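Long-range contacts in type I modular polyketide synthase (Streptomyces albus subsp. albus, PDB 6IYT), which probably selects an extender unit, likely ethylmalonyl-coenzyme A, and transfers its acyl group during assembly of the salinomycin polyketide chain: residues 119-130 with 388-399; 181-189 with 232-243. One frame throughout, in Å; residues are numbered along the deposited sequence.

Contact 1 of 2, residues 119-130 with 388-399; sequences GKTVFVFPGQGS and FDVFVESSAHPV
V122 places CG1 between its backbone N and carbonyl carbon (chi1 53°), which sets that methyl over one face of the F391 ring. V122 CG1 lies 3.8 Å from the F391 centroid, a CH-pi contact. On the same side of the sheet K120 CB covers a face of the F388 ring, and T121 O meets that ring at its edge. On the other side V392 CB sits over a face of F123. Strands 120-125 and 388-393 are the parallel central pair of the four-stranded sheet in the acyltransferase core. V122 N bonds to V390 O at 2.8 Å, and V392 N returns to V122 O at 2.9 Å. A beta bulge shifts the register after K120. There K120 O accepts V390 N at 3.2 Å and, weakly, D389 N. D389 OD1 takes G119 N, and D389 OD2 takes S118 N.

At the end of its strand, E393 holds CG anti to its backbone N (chi1 -174°) and reaches out extended beside P126 CG. E393 OE2 accepts V399 N at 2.8 Å on its syn lone pair. S395 OG reaches E393 OE2 from the anti side at 2.6 Å. S130 OG donates to a lone pair of H397 O at 3.2 Å. L400 N binds E393 OE1, giving this buried carboxylate three donors. H397 O, an acceptor, lies 3.2 Å from E393 OE2, which these donors probably help offset.

Contact 2 of 2, residues 181-189 with 232-243; sequences IEILQPVLF and AQVVVLRSQLFA
The F189 ring takes V235 CG1 over one face, with the methyl 4.0 Å from F189 CG. Segments 181-189 and 232-243 pack as an antiparallel helix pair with one knob-into-hole contact. A232 N approaches the F189 ring obliquely, and V153 and V157 of helix 144-158 also touch F189. The E182 carboxylate and the Q240 amide are turned 72° apart. Water 2 donates a hydrogen bond to E182 OE2 and accepts one from Q240 NE2. E182 OE2 also makes a salt bridge with R180, and Q240 NE2 a hydrogen bond with D244. The R238 guanidinium meets water 3 in its plane, at an edge. That water accepts from R238 NE and donates to Q185 OE1 at 2.6 Å.

The axes approach to 8.0 Å at 157°. S239 is the knob, set among I181, E182, Q185 and P186. Its CB lies 3.5 Å from Q185 OE1. P186 crosses V236 at about a right angle, with its CG 3.9 Å from V236 CG2. Water 1 donates to both E182 O and V236 O, bridging the two backbones. S239 OG stands between its backbone N and carbonyl carbon (chi1 64°) and donates to V235 O at 2.7 Å, an oxygen that also accepts S239 N.

In the fold
Contact 2 is nested within the loop that contact 1 closes, and their centres lie about 20 Å apart. The centre of contact 1 lies about 4 Å, and that of contact 2 about 18 Å, from the centre of the chain. Helix 181-200 joins them. Its first turns belong to contact 2, while M192, L195, A196 and W199, further along, touch residues of contact 1. The two contacts also meet, with Q128 CG 3.9 Å from L188 CD2. G211, S213 and G215, at and just beyond the end of strand 208-211, probably form the nucleophile elbow. F125 touches this elbow; Q185 lies near it and touches Q214, so contact 1 and Q185 probably lie near the active site.

Contact 1 of 2, residues 119-130 with 388-399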
loop_
_atom_site.group_PDB
_atom_site.type_symbol
_atom_site.label_atom_id
_atom_site.label_comp_id
_atom_site.label_asym_id
_atom_site.label_seq_id
_atom_site.Cartn_x
_atom_site.Cartn_y
_atom_site.Cartn_z
ATOM N N GLY A 119 -15.664 -0.933 11.232
ATOM C CA GLY A 119 -15.518 -2.361 10.916
ATOM C C GLY A 119 -14.080 -2.830 11.013
ATOM O O GLY A 119 -13.244 -2.194 11.672
ATOM N N LYS A 120 -13.800 -3.941 10.348
ATOM C CA LYS A 120 -12.497 -4.561 10.387
ATOM C C LYS A 120 -11.537 -3.930 9.369
ATOM O O LYS A 120 -11.969 -3.278 8.407
ATOM C CB LYS A 120 -12.638 -6.035 10.144
ATOM C CG LYS A 120 -13.380 -6.735 11.282
ATOM C CD LYS A 120 -14.003 -8.044 10.823
ATOM C CE LYS A 120 -12.986 -9.149 10.796
ATOM N NZ LYS A 120 -13.637 -10.478 10.965
ATOM N N THR A 121 -10.256 -4.217 9.557
ATOM C CA THR A 121 -9.161 -3.615 8.778
ATOM C C THR A 121 -8.471 -4.699 7.992
ATOM O O THR A 121 -8.150 -5.769 8.544
ATOM C CB THR A 121 -8.109 -2.970 9.706
ATOM O OG1 THR A 121 -8.684 -1.854 10.404
ATOM C CG2 THR A 121 -6.912 -2.516 8.921
ATOM N N VAL A 122 -8.342 -4.488 6.681
ATOM C CA VAL A 122 -7.567 -5.365 5.845
ATOM C C VAL A 122 -6.408 -4.623 5.215
ATOM O O VAL A 122 -6.557 -3.481 4.810
ATOM C CB VAL A 122 -8.451 -6.006 4.751
ATOM C CG1 VAL A 122 -9.208 -4.951 3.960
ATOM C CG2 VAL A 122 -7.639 -6.874 3.853
ATOM N N PHE A 123 -5.219 -5.242 5.238
ATOM C CA PHE A 123 -4.079 -4.680 4.529
ATOM C C PHE A 123 -4.000 -5.219 3.120
ATOM O O PHE A 123 -4.131 -6.455 2.888
ATOM C CB PHE A 123 -2.772 -4.944 5.249
ATOM C CG PHE A 123 -2.467 -3.948 6.347
ATOM C CD1 PHE A 123 -3.473 -3.472 7.175
ATOM C CD2 PHE A 123 -1.201 -3.478 6.528
ATOM C CE1 PHE A 123 -3.195 -2.518 8.149
ATOM C CE2 PHE A 123 -0.913 -2.537 7.523
ATOM C CZ PHE A 123 -1.923 -2.078 8.333
ATOM N N VAL A 124 -3.738 -4.300 2.203
ATOM C CA VAL A 124 -3.779 -4.538 0.766
ATOM C C VAL A 124 -2.345 -4.374 0.221
ATOM O O VAL A 124 -1.713 -3.358 0.411
ATOM C CB VAL A 124 -4.687 -3.527 0.059
ATOM C CG1 VAL A 124 -4.696 -3.755 -1.450
ATOM C CG2 VAL A 124 -6.091 -3.579 0.638
ATOM N N PHE A 125 -1.901 -5.362 -0.541
ATOM C CA PHE A 125 -0.545 -5.409 -1.065
ATOM C C PHE A 125 -0.595 -5.555 -2.571
ATOM O O PHE A 125 -0.931 -6.636 -3.095
ATOM C CB PHE A 125 0.185 -6.611 -0.461
ATOM C CG PHE A 125 0.349 -6.530 1.022
ATOM C CD1 PHE A 125 -0.659 -6.999 1.878
ATOM C CD2 PHE A 125 1.445 -5.865 1.584
ATOM C CE1 PHE A 125 -0.512 -6.893 3.259
ATOM C CE2 PHE A 125 1.575 -5.742 2.951
ATOM C CZ PHE A 125 0.577 -6.204 3.782
ATOM N N PRO A 126 -0.419 -4.446 -3.289
ATOM C CA PRO A 126 -0.535 -4.497 -4.760
ATOM C C PRO A 126 0.651 -5.162 -5.451
ATOM O O PRO A 126 1.647 -5.512 -4.810
ATOM C CB PRO A 126 -0.624 -3.025 -5.169
ATOM C CG PRO A 126 -0.063 -2.249 -4.031
ATOM C CD PRO A 126 -0.115 -3.100 -2.786
ATOM N N GLY A 127 0.556 -5.301 -6.745
ATOM C CA GLY A 127 1.698 -5.771 -7.553
ATOM C C GLY A 127 2.461 -4.605 -8.142
ATOM O O GLY A 127 2.655 -3.569 -7.489
ATOM N N GLN A 128 2.906 -4.751 -9.377
ATOM C CA GLN A 128 3.707 -3.706 -9.986
ATOM C C GLN A 128 2.828 -2.528 -10.339
ATOM O O GLN A 128 1.612 -2.669 -10.490
ATOM C CB GLN A 128 4.445 -4.225 -11.215
ATOM C CG GLN A 128 5.883 -4.563 -10.933
ATOM C CD GLN A 128 6.510 -5.405 -12.011
ATOM O OE1 GLN A 128 6.897 -4.902 -13.082
ATOM N NE2 GLN A 128 6.588 -6.679 -11.768
ATOM N N GLY A 129 3.424 -1.346 -10.369
ATOM C CA GLY A 129 2.683 -0.116 -10.636
ATOM C C GLY A 129 2.883 0.885 -9.514
ATOM O O GLY A 129 2.630 2.103 -9.679
ATOM N N SER A 130 3.322 0.363 -8.361
ATOM C CA SER A 130 3.550 1.153 -7.128
ATOM C C SER A 130 4.821 2.028 -7.189
ATOM O O SER A 130 5.052 2.863 -6.310
ATOM C CB SER A 130 3.676 0.179 -5.934
ATOM O OG SER A 130 2.527 0.269 -5.142
ATOM N N PHE A 388 -15.509 -5.680 6.639
ATOM C CA PHE A 388 -14.293 -4.820 6.500
ATOM C C PHE A 388 -14.672 -3.464 5.926
ATOM O O PHE A 388 -15.332 -3.380 4.898
ATOM C CB PHE A 388 -13.232 -5.503 5.606
ATOM C CG PHE A 388 -12.596 -6.707 6.227
ATOM C CD1 PHE A 388 -13.249 -7.921 6.260
ATOM C CD2 PHE A 388 -11.352 -6.600 6.859
ATOM C CE1 PHE A 388 -12.654 -9.033 6.840
ATOM C CE2 PHE A 388 -10.760 -7.686 7.432
ATOM C CZ PHE A 388 -11.435 -8.904 7.469
ATOM N N ASP A 389 -14.304 -2.386 6.617
ATOM C CA ASP A 389 -14.433 -1.061 6.007
ATOM C C ASP A 389 -13.193 -0.187 6.121
ATOM O O ASP A 389 -13.246 0.983 5.803
ATOM C CB ASP A 389 -15.686 -0.307 6.545
ATOM C CG ASP A 389 -15.580 0.046 8.027
ATOM O OD1 ASP A 389 -14.567 -0.340 8.675
ATOM O OD2 ASP A 389 -16.562 0.622 8.580
ATOM N N VAL A 390 -12.051 -0.777 6.457
ATOM C CA VAL A 390 -10.810 -0.043 6.456
ATOM C C VAL A 390 -9.841 -0.862 5.629
ATOM O O VAL A 390 -9.479 -1.972 6.018
ATOM C CB VAL A 390 -10.212 0.157 7.896
ATOM C CG1 VAL A 390 -8.853 0.854 7.833
ATOM C CG2 VAL A 390 -11.173 0.971 8.783
ATOM N N PHE A 391 -9.384 -0.270 4.533
ATOM C CA PHE A 391 -8.489 -0.936 3.606
ATOM C C PHE A 391 -7.242 -0.116 3.565
ATOM O O PHE A 391 -7.292 1.042 3.133
ATOM C CB PHE A 391 -9.088 -0.970 2.192
ATOM C CG PHE A 391 -10.285 -1.901 2.047
ATOM C CD1 PHE A 391 -11.506 -1.573 2.602
ATOM C CD2 PHE A 391 -10.209 -3.032 1.267
ATOM C CE1 PHE A 391 -12.620 -2.378 2.392
ATOM C CE2 PHE A 391 -11.281 -3.911 1.189
ATOM C CZ PHE A 391 -12.492 -3.577 1.756
ATOM N N VAL A 392 -6.132 -0.675 4.009
ATOM C CA VAL A 392 -4.885 0.083 4.050
ATOM C C VAL A 392 -3.948 -0.484 3.005
ATOM O O VAL A 392 -3.589 -1.656 3.067
ATOM C CB VAL A 392 -4.225 -0.013 5.441
ATOM C CG1 VAL A 392 -2.821 0.609 5.435
ATOM C CG2 VAL A 392 -5.113 0.596 6.494
ATOM N N GLU A 393 -3.630 0.301 1.981
ATOM C CA GLU A 393 -2.725 -0.163 0.951
ATOM C C GLU A 393 -1.293 0.133 1.365
ATOM O O GLU A 393 -0.885 1.278 1.467
ATOM C CB GLU A 393 -3.081 0.421 -0.429
ATOM C CG GLU A 393 -2.233 -0.169 -1.560
ATOM C CD GLU A 393 -2.438 0.524 -2.875
ATOM O OE1 GLU A 393 -3.610 0.659 -3.295
ATOM O OE2 GLU A 393 -1.416 0.862 -3.548
ATOM N N SER A 394 -0.565 -0.934 1.663
ATOM C CA SER A 394 0.776 -0.871 2.220
ATOM C C SER A 394 1.828 -0.731 1.102
ATOM O O SER A 394 2.623 -1.651 0.866
ATOM C CB SER A 394 1.036 -2.136 3.039
ATOM O OG SER A 394 2.235 -2.040 3.801
ATOM N N SER A 395 1.789 0.405 0.397
ATOM C CA SER A 395 2.539 0.569 -0.851
ATOM C C SER A 395 3.170 1.968 -0.980
ATOM O O SER A 395 2.826 2.870 -0.262
ATOM C CB SER A 395 1.608 0.350 -2.032
ATOM O OG SER A 395 0.699 1.401 -2.136
ATOM N N ALA A 396 4.118 2.089 -1.909
ATOM C CA ALA A 396 4.824 3.328 -2.176
ATOM C C ALA A 396 3.955 4.345 -2.949
ATOM O O ALA A 396 4.262 5.503 -2.966
ATOM C CB ALA A 396 6.095 3.023 -2.963
ATOM N N HIS A 397 2.854 3.883 -3.548
ATOM C CA HIS A 397 1.988 4.758 -4.377
ATOM C C HIS A 397 0.680 4.053 -4.599
ATOM O O HIS A 397 0.687 2.856 -4.830
ATOM C CB HIS A 397 2.651 5.055 -5.737
ATOM C CG HIS A 397 1.822 5.928 -6.630
ATOM N ND1 HIS A 397 1.685 7.274 -6.420
ATOM C CD2 HIS A 397 1.064 5.642 -7.718
ATOM C CE1 HIS A 397 0.833 7.780 -7.298
ATOM N NE2 HIS A 397 0.425 6.807 -8.085
ATOM N N PRO A 398 -0.461 4.747 -4.368
ATOM C CA PRO A 398 -1.736 3.983 -4.244
ATOM C C PRO A 398 -2.254 3.561 -5.591
ATOM O O PRO A 398 -2.362 4.398 -6.516
ATOM C CB PRO A 398 -2.711 4.963 -3.606
ATOM C CG PRO A 398 -1.986 6.208 -3.371
ATOM C CD PRO A 398 -0.597 6.136 -3.938
ATOM N N VAL A 399 -2.353 2.264 -5.803
ATOM C CA VAL A 399 -2.766 1.795 -7.084
ATOM C C VAL A 399 -4.056 1.040 -7.089
ATOM O O VAL A 399 -4.656 0.908 -8.132
ATOM C CB VAL A 399 -1.674 1.002 -7.798
ATOM C CG1 VAL A 399 -0.485 1.915 -8.118
ATOM C CG2 VAL A 399 -1.238 -0.178 -6.990
#

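Contact 2 of 2, residues 181-189 with 232-243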
loop_
_atom_site.group_PDB
_atom_site.type_symbol
_atom_site.label_atom_id
_atom_site.label_comp_id
_atom_site.label_asym_id
_atom_site.label_seq_id
_atom_site.Cartn_x
_atom_site.Cartn_y
_atom_site.Cartn_z
ATOM N N ILE A 181 12.907 -6.333 -13.920
ATOM C CA ILE A 181 11.859 -7.018 -13.161
ATOM C C ILE A 181 12.418 -7.861 -11.980
ATOM O O ILE A 181 11.845 -7.869 -10.919
ATOM C CB ILE A 181 10.953 -7.882 -14.083
ATOM C CG1 ILE A 181 9.728 -8.342 -13.333
ATOM C CG2 ILE A 181 11.717 -9.040 -14.663
ATOM C CD1 ILE A 181 8.615 -8.824 -14.228
ATOM N N GLU A 182 13.612 -8.428 -12.157
ATOM C CA GLU A 182 14.175 -9.334 -11.156
ATOM C C GLU A 182 14.826 -8.537 -10.009
ATOM O O GLU A 182 15.099 -9.065 -8.961
ATOM C CB GLU A 182 15.162 -10.290 -11.804
ATOM C CG GLU A 182 16.483 -9.614 -12.251
ATOM C CD GLU A 182 16.447 -9.029 -13.676
ATOM O OE1 GLU A 182 15.361 -8.630 -14.199
ATOM O OE2 GLU A 182 17.561 -8.879 -14.267
ATOM N N ILE A 183 14.943 -7.233 -10.210
ATOM C CA ILE A 183 15.412 -6.292 -9.162
ATOM C C ILE A 183 14.234 -5.628 -8.488
ATOM O O ILE A 183 14.147 -5.577 -7.243
ATOM C CB ILE A 183 16.326 -5.222 -9.755
ATOM C CG1 ILE A 183 17.470 -5.848 -10.601
ATOM C CG2 ILE A 183 16.871 -4.323 -8.641
ATOM C CD1 ILE A 183 18.305 -6.854 -9.882
ATOM N N LEU A 184 13.280 -5.185 -9.311
ATOM C CA LEU A 184 12.097 -4.478 -8.833
ATOM C C LEU A 184 11.219 -5.310 -7.900
ATOM O O LEU A 184 10.755 -4.811 -6.853
ATOM C CB LEU A 184 11.275 -4.001 -10.030
ATOM C CG LEU A 184 10.047 -3.179 -9.734
ATOM C CD1 LEU A 184 10.461 -1.930 -8.989
ATOM C CD2 LEU A 184 9.342 -2.821 -11.053
ATOM N N GLN A 185 10.876 -6.538 -8.302
ATOM C CA GLN A 185 9.908 -7.292 -7.491
ATOM C C GLN A 185 10.438 -7.532 -6.060
ATOM O O GLN A 185 9.729 -7.322 -5.110
ATOM C CB GLN A 185 9.479 -8.577 -8.159
ATOM C CG GLN A 185 8.714 -8.349 -9.446
ATOM C CD GLN A 185 7.906 -9.566 -9.894
ATOM O OE1 GLN A 185 7.815 -10.568 -9.182
ATOM N NE2 GLN A 185 7.248 -9.441 -11.033
ATOM N N PRO A 186 11.714 -7.924 -5.914
ATOM C CA PRO A 186 12.136 -8.119 -4.533
ATOM C C PRO A 186 12.275 -6.823 -3.752
ATOM O O PRO A 186 12.026 -6.802 -2.515
ATOM C CB PRO A 186 13.516 -8.836 -4.681
ATOM C CG PRO A 186 13.439 -9.507 -6.020
ATOM C CD PRO A 186 12.689 -8.486 -6.867
ATOM N N VAL A 187 12.560 -5.722 -4.449
ATOM C CA VAL A 187 12.603 -4.408 -3.785
ATOM C C VAL A 187 11.180 -3.957 -3.356
ATOM O O VAL A 187 10.974 -3.586 -2.221
ATOM C CB VAL A 187 13.236 -3.358 -4.671
ATOM C CG1 VAL A 187 12.934 -1.983 -4.139
ATOM C CG2 VAL A 187 14.728 -3.589 -4.758
ATOM N N LEU A 188 10.200 -4.124 -4.249
ATOM C CA LEU A 188 8.790 -3.862 -3.912
ATOM C C LEU A 188 8.306 -4.676 -2.726
ATOM O O LEU A 188 7.581 -4.171 -1.890
ATOM C CB LEU A 188 7.902 -4.140 -5.115
ATOM C CG LEU A 188 7.290 -3.003 -5.928
ATOM C CD1 LEU A 188 7.978 -1.677 -5.789
ATOM C CD2 LEU A 188 7.094 -3.397 -7.391
ATOM N N PHE A 189 8.634 -5.975 -2.725
ATOM C CA PHE A 189 8.352 -6.850 -1.622
ATOM C C PHE A 189 8.900 -6.277 -0.300
ATOM O O PHE A 189 8.177 -6.167 0.670
ATOM C CB PHE A 189 8.965 -8.218 -1.884
ATOM C CG PHE A 189 8.992 -9.111 -0.689
ATOM C CD1 PHE A 189 7.885 -9.874 -0.360
ATOM C CD2 PHE A 189 10.155 -9.337 -0.026
ATOM C CE1 PHE A 189 7.907 -10.753 0.714
ATOM C CE2 PHE A 189 10.210 -10.224 1.026
ATOM C CZ PHE A 189 9.073 -10.945 1.396
ATOM N N ALA A 232 10.693 -14.290 0.603
ATOM C CA ALA A 232 11.771 -13.652 -0.113
ATOM C C ALA A 232 12.299 -14.499 -1.264
ATOM O O ALA A 232 12.491 -14.008 -2.388
ATOM C CB ALA A 232 12.883 -13.272 0.838
ATOM N N GLN A 233 12.503 -15.773 -1.011
ATOM C CA GLN A 233 12.998 -16.661 -2.014
ATOM C C GLN A 233 12.000 -16.870 -3.162
ATOM O O GLN A 233 12.411 -16.914 -4.327
ATOM C CB GLN A 233 13.402 -18.006 -1.390
ATOM C CG GLN A 233 14.181 -18.888 -2.323
ATOM C CD GLN A 233 14.714 -20.156 -1.657
ATOM O OE1 GLN A 233 14.558 -20.364 -0.464
ATOM N NE2 GLN A 233 15.438 -20.945 -2.422
ATOM N N VAL A 234 10.699 -16.885 -2.856
ATOM C CA VAL A 234 9.688 -16.970 -3.894
ATOM C C VAL A 234 9.762 -15.766 -4.819
ATOM O O VAL A 234 9.768 -15.917 -6.060
ATOM C CB VAL A 234 8.267 -17.101 -3.348
ATOM C CG1 VAL A 234 7.272 -17.001 -4.454
ATOM C CG2 VAL A 234 8.072 -18.415 -2.609
ATOM N N VAL A 235 9.787 -14.572 -4.254
ATOM C CA VAL A 235 9.755 -13.383 -5.109
ATOM C C VAL A 235 11.041 -13.224 -5.926
ATOM O O VAL A 235 10.975 -12.881 -7.110
ATOM C CB VAL A 235 9.406 -12.080 -4.349
ATOM C CG1 VAL A 235 10.527 -11.648 -3.442
ATOM C CG2 VAL A 235 9.090 -10.972 -5.348
ATOM N N VAL A 236 12.175 -13.625 -5.362
ATOM C CA VAL A 236 13.441 -13.562 -6.081
ATOM C C VAL A 236 13.445 -14.561 -7.237
ATOM O O VAL A 236 13.714 -14.205 -8.366
ATOM C CB VAL A 236 14.651 -13.834 -5.161
ATOM C CG1 VAL A 236 15.935 -14.020 -6.002
ATOM C CG2 VAL A 236 14.843 -12.688 -4.183
ATOM N N LEU A 237 13.099 -15.803 -6.971
ATOM C CA LEU A 237 13.238 -16.826 -8.002
ATOM C C LEU A 237 12.211 -16.667 -9.096
ATOM O O LEU A 237 12.512 -16.895 -10.254
ATOM C CB LEU A 237 13.146 -18.218 -7.411
ATOM C CG LEU A 237 14.311 -18.640 -6.534
ATOM C CD1 LEU A 237 14.055 -20.066 -6.032
ATOM C CD2 LEU A 237 15.648 -18.540 -7.261
ATOM N N ARG A 238 10.971 -16.386 -8.728
ATOM C CA ARG A 238 9.956 -16.201 -9.724
ATOM C C ARG A 238 10.246 -15.010 -10.632
ATOM O O ARG A 238 10.116 -15.115 -11.841
ATOM C CB ARG A 238 8.580 -16.090 -9.118
ATOM C CG ARG A 238 7.520 -16.461 -10.139
ATOM C CD ARG A 238 6.143 -16.594 -9.503
ATOM N NE ARG A 238 5.612 -15.298 -9.081
ATOM C CZ ARG A 238 4.403 -15.149 -8.546
ATOM N NH1 ARG A 238 3.654 -16.213 -8.335
ATOM N NH2 ARG A 238 3.926 -13.927 -8.273
ATOM N N SER A 239 10.666 -13.873 -10.055
ATOM C CA SER A 239 10.968 -12.707 -10.873
ATOM C C SER A 239 12.197 -12.929 -11.763
ATOM O O SER A 239 12.227 -12.474 -12.899
ATOM C CB SER A 239 11.104 -11.424 -10.032
ATOM O OG SER A 239 12.190 -11.467 -9.113
ATOM N N GLN A 240 13.180 -13.666 -11.265
ATOM C CA GLN A 240 14.338 -14.057 -12.111
ATOM C C GLN A 240 13.904 -14.952 -13.274
ATOM O O GLN A 240 14.321 -14.751 -14.421
ATOM C CB GLN A 240 15.392 -14.777 -11.287
ATOM C CG GLN A 240 16.665 -15.068 -12.067
ATOM C CD GLN A 240 17.350 -13.813 -12.556
ATOM O OE1 GLN A 240 17.790 -12.961 -11.740
ATOM N NE2 GLN A 240 17.547 -13.714 -13.861
ATOM N N LEU A 241 12.981 -15.871 -13.016
ATOM C CA LEU A 241 12.493 -16.754 -14.131
ATOM C C LEU A 241 11.819 -15.908 -15.194
ATOM O O LEU A 241 12.062 -16.072 -16.406
ATOM C CB LEU A 241 11.529 -17.801 -13.624
ATOM C CG LEU A 241 10.950 -18.721 -14.680
ATOM C CD1 LEU A 241 12.036 -19.535 -15.341
ATOM C CD2 LEU A 241 9.890 -19.615 -14.061
ATOM N N PHE A 242 11.020 -14.955 -14.747
ATOM C CA PHE A 242 10.332 -14.063 -15.669
ATOM C C PHE A 242 11.323 -13.191 -16.452
ATOM O O PHE A 242 11.088 -12.887 -17.640
ATOM C CB PHE A 242 9.329 -13.191 -14.921
ATOM C CG PHE A 242 8.144 -13.942 -14.406
ATOM C CD1 PHE A 242 7.943 -15.262 -14.748
ATOM C CD2 PHE A 242 7.183 -13.304 -13.643
ATOM C CE1 PHE A 242 6.836 -15.960 -14.282
ATOM C CE2 PHE A 242 6.093 -14.022 -13.130
ATOM C CZ PHE A 242 5.891 -15.319 -13.516
ATOM N N ALA A 243 12.358 -12.702 -15.779
ATOM C CA ALA A 243 13.440 -11.942 -16.458
ATOM C C ALA A 243 14.080 -12.804 -17.554
ATOM O O ALA A 243 14.426 -12.307 -18.646
ATOM C CB ALA A 243 14.508 -11.514 -15.448
HETATM O O HOH W 1 15.402 -11.764 -8.449
HETATM O O HOH W 2 18.677 -11.333 -15.057
HETATM O O HOH W 3 6.224 -12.566 -9.517
#